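Local coordinates for protein N(G),N(G)-dimethylarginine dimethylaminohydrolase (Pseudomonas aeruginosa, PDB 3RHY) that hydrolyses asymmetric dimethylarginine and monomethylarginine to citrulline, releasing dimethylamine or methylamine, at residues A[209-214]-A[231-236]. Numbering follows the deposited sequence.
Sequences NERVIM and RVIEVD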
loop_
_atom_site.group_PDB
_atom_site.type_symbol
_atom_site.label_atom_id
_atom_site.label_comp_id
_atom_site.label_asym_id
_atom_site.label_seq_id
_atom_site.Cartn_x
_atom_site.Cartn_y
_atom_site.Cartn_z
ATOM N N ASN A 209 -5.101 -10.964 7.691
ATOM C CA ASN A 209 -5.629 -12.160 8.333
ATOM C C ASN A 209 -6.784 -11.870 9.284
ATOM O O ASN A 209 -6.751 -12.225 10.466
ATOM C CB ASN A 209 -4.499 -12.894 9.063
ATOM C CG ASN A 209 -3.377 -13.273 8.127
ATOM O OD1 ASN A 209 -3.614 -13.508 6.948
ATOM N ND2 ASN A 209 -2.153 -13.346 8.644
ATOM N N GLU A 210 -7.808 -11.219 8.739
ATOM C CA GLU A 210 -9.016 -10.863 9.472
ATOM C C GLU A 210 -8.842 -9.701 10.441
ATOM O O GLU A 210 -9.817 -9.255 11.059
ATOM C CB GLU A 210 -9.581 -12.091 10.194
ATOM C CG GLU A 210 -11.006 -12.418 9.788
ATOM C CD GLU A 210 -11.198 -12.435 8.280
ATOM O OE1 GLU A 210 -11.476 -11.367 7.693
ATOM O OE2 GLU A 210 -11.058 -13.519 7.679
ATOM N N ARG A 211 -7.603 -9.231 10.596
ATOM C CA ARG A 211 -7.345 -8.069 11.443
ATOM C C ARG A 211 -7.336 -6.914 10.464
ATOM O O ARG A 211 -7.055 -7.102 9.279
ATOM C CB ARG A 211 -5.975 -8.109 12.118
ATOM C CG ARG A 211 -5.817 -9.080 13.268
ATOM C CD ARG A 211 -5.488 -10.464 12.771
ATOM N NE ARG A 211 -4.820 -11.244 13.805
ATOM C CZ ARG A 211 -4.568 -12.545 13.712
ATOM N NH1 ARG A 211 -3.952 -13.172 14.700
ATOM N NH2 ARG A 211 -4.947 -13.218 12.637
ATOM N N VAL A 212 -7.665 -5.728 10.953
ATOM C CA VAL A 212 -7.661 -4.536 10.128
ATOM C C VAL A 212 -6.886 -3.491 10.901
ATOM O O VAL A 212 -7.357 -3.005 11.925
ATOM C CB VAL A 212 -9.074 -3.982 9.881
ATOM C CG1 VAL A 212 -8.977 -2.638 9.168
ATOM C CG2 VAL A 212 -9.886 -4.954 9.037
ATOM N N ILE A 213 -5.685 -3.169 10.432
ATOM C CA ILE A 213 -4.881 -2.153 11.094
ATOM C C ILE A 213 -5.227 -0.805 10.472
ATOM O O ILE A 213 -5.175 -0.633 9.255
ATOM C CB ILE A 213 -3.363 -2.441 10.949
ATOM C CG1 ILE A 213 -2.998 -3.698 11.751
ATOM C CG2 ILE A 213 -2.552 -1.246 11.441
ATOM C CD1 ILE A 213 -1.604 -4.238 11.472
ATOM N N MET A 214 -5.586 0.150 11.322
ATOM C CA MET A 214 -5.977 1.472 10.855
ATOM C C MET A 214 -5.313 2.574 11.667
ATOM O O MET A 214 -4.856 2.348 12.782
ATOM C CB MET A 214 -7.491 1.617 10.977
ATOM C CG MET A 214 -7.967 1.666 12.426
ATOM S SD MET A 214 -9.744 1.976 12.579
ATOM C CE MET A 214 -9.832 3.716 12.024
ATOM N N ARG A 231 -11.363 -7.518 13.476
ATOM C CA ARG A 231 -10.679 -7.213 14.711
ATOM C C ARG A 231 -9.890 -5.978 14.315
ATOM O O ARG A 231 -9.001 -6.057 13.467
ATOM C CB ARG A 231 -9.731 -8.346 15.094
ATOM C CG ARG A 231 -8.848 -8.029 16.279
ATOM C CD ARG A 231 -9.669 -7.825 17.518
ATOM N NE ARG A 231 -8.821 -7.555 18.673
ATOM C CZ ARG A 231 -9.253 -7.553 19.929
ATOM N NH1 ARG A 231 -10.528 -7.811 20.197
ATOM N NH2 ARG A 231 -8.407 -7.283 20.920
ATOM N N VAL A 232 -10.236 -4.835 14.899
ATOM C CA VAL A 232 -9.560 -3.584 14.585
ATOM C C VAL A 232 -8.355 -3.343 15.482
ATOM O O VAL A 232 -8.393 -3.578 16.687
ATOM C CB VAL A 232 -10.523 -2.358 14.718
ATOM C CG1 VAL A 232 -9.743 -1.050 14.610
ATOM C CG2 VAL A 232 -11.578 -2.402 13.633
ATOM N N ILE A 233 -7.274 -2.894 14.867
ATOM C CA ILE A 233 -6.067 -2.560 15.592
ATOM C C ILE A 233 -5.688 -1.189 15.057
ATOM O O ILE A 233 -5.468 -1.017 13.857
ATOM C CB ILE A 233 -4.916 -3.535 15.306
ATOM C CG1 ILE A 233 -5.323 -4.960 15.686
ATOM C CG2 ILE A 233 -3.684 -3.111 16.108
ATOM C CD1 ILE A 233 -4.207 -5.972 15.513
ATOM N N GLU A 234 -5.640 -0.203 15.937
ATOM C CA GLU A 234 -5.294 1.125 15.491
ATOM C C GLU A 234 -3.908 1.509 15.955
ATOM O O GLU A 234 -3.506 1.221 17.082
ATOM C CB GLU A 234 -6.343 2.134 15.969
ATOM C CG GLU A 234 -6.777 1.968 17.405
ATOM C CD GLU A 234 -8.196 2.464 17.628
ATOM O OE1 GLU A 234 -8.504 3.600 17.219
ATOM O OE2 GLU A 234 -9.000 1.715 18.218
ATOM N N VAL A 235 -3.170 2.130 15.045
ATOM C CA VAL A 235 -1.816 2.566 15.315
ATOM C C VAL A 235 -1.697 4.020 14.912
ATOM O O VAL A 235 -2.189 4.429 13.861
ATOM C CB VAL A 235 -0.784 1.739 14.518
ATOM C CG1 VAL A 235 0.618 2.292 14.749
ATOM C CG2 VAL A 235 -0.849 0.282 14.947
ATOM N N ASP A 236 -1.045 4.799 15.762
ATOM C CA ASP A 236 -0.856 6.212 15.500
ATOM C C ASP A 236 0.257 6.414 14.478
ATOM O O ASP A 236 1.419 6.109 14.748
ATOM C CB ASP A 236 -0.513 6.934 16.806
ATOM C CG ASP A 236 -0.325 8.425 16.617
ATOM O OD1 ASP A 236 -0.845 8.969 15.620
ATOM O OD2 ASP A 236 0.333 9.053 17.479
#
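Val212 and Met214 reach across to 231-236 through both their backbone N and O atoms, zipping the two strands together in parallel. Their short axes approach to 4.5 Å at an angle of 23°, and the register pairs Arg211 with Arg231 through to Met214 with Glu234. Val212 N donates to Arg231 O, and Val212 O accepts from Ile233 N (2.9 Å). Met214 repeats the pattern two residues on, its N bonding to Ile233 O at 2.8 Å and its O receiving Val235 N. At the start of the ladder, the bond from Arg231 N to Glu210 O is weak, stretched to 3.4 Å.

Side chains alternate between the two faces. On one, Met214 leans back across Val232: SD comes within 3.6 Å of Val232 CG1, while Met214 CG runs alongside Glu234 CB. A chi1 of 69° sets that CG between the backbone N and carbonyl carbon, and the chain bends only at its last torsion. On the other face, Ile213 CG1 lies 4.0 Å from Ile233 CB, the two side chains crossing at a slant, and Ile213 CG2 meets Val235 CG2. Ile233 CD1 reaches back beside the CG of Arg211. The guanidinium of Arg211 turns away from the partner strand, its NH2 giving an in-plane bond to a lone pair of Asn209 O (3.0 Å), its NH1 forming a salt bridge with Asp46.

These are the two parallel strands of a beta-alpha-beta unit whose connecting helix, 219-228, packs against the Val212, Val232 and Met214 face; its Arg222 salt-bridges Glu234. Helix 28-42 lies against the Ile213, Ile233 and Val235 face, and strand 206-208 runs antiparallel along the other edge of 211-215, making that strand the middle one of three.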